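Local coordinates for protein high choriolytic enzyme 1 (Oryzias latipes, PDB 3VTG) that cleaves the inner layer of the fish egg envelope at hatching, acting as a zinc-dependent metalloendopeptidase of the astacin family, at residues Asp167-Ile172 with Val177-Arg182. Sequence-based numbering, arbitrary orientation.
Sequences DSITPI and VPIGQR
Pro171 and Val177 face each other with their CA atoms 6.6 Å apart, and from there the chain 177-179, extended up to the turn at Gly180, draws away from strand 169-171; the two segments do not pair as strands and meet through apolar contacts. Pro171 and Ile179 share the largest part of the contact. With CG1 of Ile179 between the backbone N and the carbonyl carbon (chi1 50°) and the chain then running out straight (chi2 168°), Ile179 CD1 reaches the strand, 3.8 Å from Ile169 CG2. That methyl is the short branch of Ile169, held anti to the backbone N, and the two isoleucines pass each other at a slant. CG of the Pro171 ring lies 4.2 Å from Ile179 CD1. The ring also leans on the backbone of the other segment, Pro171 CG coming to 3.7 Å from Val177 O, while Pro171 CB and Val177 CB stand 4.5 Å apart. The strand is one half of a small antiparallel ribbon with 120-122, downstream of the zinc-binding HExxH helix in this astacin protease domain; Ile169 also packs on Val120 and Ile122, and its side chain is about 11 Å from the zinc ion. Further along, Arg182 turns its guanidinium back to the preceding residue: Arg182 NH1 donates to Gln181 O (2.8 Å), from well above the carbonyl plane. NH1 also bonds to His154 O.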
loop_
_atom_site.group_PDB
_atom_site.type_symbol
_atom_site.label_atom_id
_atom_site.label_comp_id
_atom_site.label_asym_id
_atom_site.label_seq_id
_atom_site.Cartn_x
_atom_site.Cartn_y
_atom_site.Cartn_z
ATOM N N ASP A 167 -7.392 21.893 1.826
ATOM C CA ASP A 167 -6.675 20.632 1.922
ATOM C C ASP A 167 -7.135 19.766 3.088
ATOM O O ASP A 167 -7.454 20.267 4.168
ATOM C CB ASP A 167 -5.173 20.905 2.049
ATOM C CG ASP A 167 -4.586 21.593 0.822
ATOM O OD1 ASP A 167 -5.190 21.536 -0.268
ATOM O OD2 ASP A 167 -3.502 22.189 0.951
ATOM N N SER A 168 -7.156 18.456 2.862
ATOM C CA SER A 168 -7.467 17.507 3.924
ATOM C C SER A 168 -6.286 17.311 4.875
ATOM O O SER A 168 -6.485 17.044 6.061
ATOM C CB SER A 168 -7.887 16.163 3.335
ATOM O OG SER A 168 -6.868 15.622 2.517
ATOM N N ILE A 169 -5.067 17.440 4.351
ATOM C CA ILE A 169 -3.845 17.229 5.132
ATOM C C ILE A 169 -2.883 18.389 4.915
ATOM O O ILE A 169 -2.618 18.774 3.776
ATOM C CB ILE A 169 -3.124 15.918 4.731
ATOM C CG1 ILE A 169 -4.057 14.711 4.865
ATOM C CG2 ILE A 169 -1.857 15.717 5.559
ATOM C CD1 ILE A 169 -3.525 13.449 4.219
ATOM N N THR A 170 -2.356 18.930 6.012
ATOM C CA THR A 170 -1.317 19.955 5.945
ATOM C C THR A 170 -0.089 19.492 6.718
ATOM O O THR A 170 -0.164 19.304 7.930
ATOM C CB THR A 170 -1.785 21.298 6.539
ATOM O OG1 THR A 170 -3.022 21.693 5.933
ATOM C CG2 THR A 170 -0.727 22.383 6.307
ATOM N N PRO A 171 1.047 19.298 6.023
ATOM C CA PRO A 171 2.286 18.980 6.732
ATOM C C PRO A 171 2.684 20.103 7.691
ATOM O O PRO A 171 2.506 21.281 7.372
ATOM C CB PRO A 171 3.315 18.856 5.604
ATOM C CG PRO A 171 2.509 18.500 4.401
ATOM C CD PRO A 171 1.234 19.274 4.561
ATOM N N ILE A 172 3.186 19.724 8.864
ATOM C CA ILE A 172 3.644 20.679 9.879
ATOM C C ILE A 172 5.065 20.310 10.320
ATOM O O ILE A 172 5.385 19.125 10.406
ATOM C CB ILE A 172 2.684 20.752 11.099
ATOM C CG1 ILE A 172 2.500 19.372 11.755
ATOM C CG2 ILE A 172 1.341 21.355 10.692
ATOM C CD1 ILE A 172 1.806 19.401 13.102
ATOM N N VAL A 177 6.170 20.786 2.124
ATOM C CA VAL A 177 6.739 19.461 1.869
ATOM C C VAL A 177 5.756 18.647 1.013
ATOM O O VAL A 177 4.576 18.558 1.357
ATOM C CB VAL A 177 7.047 18.707 3.182
ATOM C CG1 VAL A 177 7.709 17.369 2.890
ATOM C CG2 VAL A 177 7.937 19.542 4.091
ATOM N N PRO A 178 6.232 18.069 -0.111
ATOM C CA PRO A 178 5.327 17.304 -0.977
ATOM C C PRO A 178 4.847 16.014 -0.329
ATOM O O PRO A 178 5.626 15.312 0.313
ATOM C CB PRO A 178 6.190 16.963 -2.200
ATOM C CG PRO A 178 7.375 17.853 -2.122
ATOM C CD PRO A 178 7.593 18.144 -0.671
ATOM N N ILE A 179 3.561 15.728 -0.498
ATOM C CA ILE A 179 2.972 14.461 -0.072
ATOM C C ILE A 179 2.102 13.904 -1.194
ATOM O O ILE A 179 1.508 14.661 -1.965
ATOM C CB ILE A 179 2.151 14.587 1.242
ATOM C CG1 ILE A 179 1.145 15.751 1.181
ATOM C CG2 ILE A 179 3.079 14.713 2.449
ATOM C CD1 ILE A 179 0.128 15.750 2.307
ATOM N N GLY A 180 2.052 12.582 -1.301
ATOM C CA GLY A 180 1.156 11.926 -2.246
ATOM C C GLY A 180 1.774 11.383 -3.519
ATOM O O GLY A 180 1.043 10.989 -4.428
ATOM N N GLN A 181 3.105 11.341 -3.596
ATOM C CA GLN A 181 3.768 10.812 -4.795
ATOM C C GLN A 181 3.362 9.366 -5.062
ATOM O O GLN A 181 3.246 8.562 -4.134
ATOM C CB GLN A 181 5.298 10.944 -4.718
ATOM C CG GLN A 181 6.008 10.045 -3.704
ATOM C CD GLN A 181 6.298 8.631 -4.208
ATOM O OE1 GLN A 181 6.285 8.362 -5.412
ATOM N NE2 GLN A 181 6.572 7.723 -3.280
ATOM N N ARG A 182 3.127 9.053 -6.331
ATOM C CA ARG A 182 2.870 7.677 -6.753
ATOM C C ARG A 182 3.805 7.284 -7.898
ATOM O O ARG A 182 3.411 6.595 -8.843
ATOM C CB ARG A 182 1.395 7.474 -7.128
ATOM C CG ARG A 182 0.412 7.655 -5.974
ATOM C CD ARG A 182 0.585 6.607 -4.878
ATOM N NE ARG A 182 -0.395 6.775 -3.806
ATOM C CZ ARG A 182 -0.220 7.537 -2.729
ATOM N NH1 ARG A 182 0.907 8.213 -2.553
ATOM N NH2 ARG A 182 -1.175 7.617 -1.812
#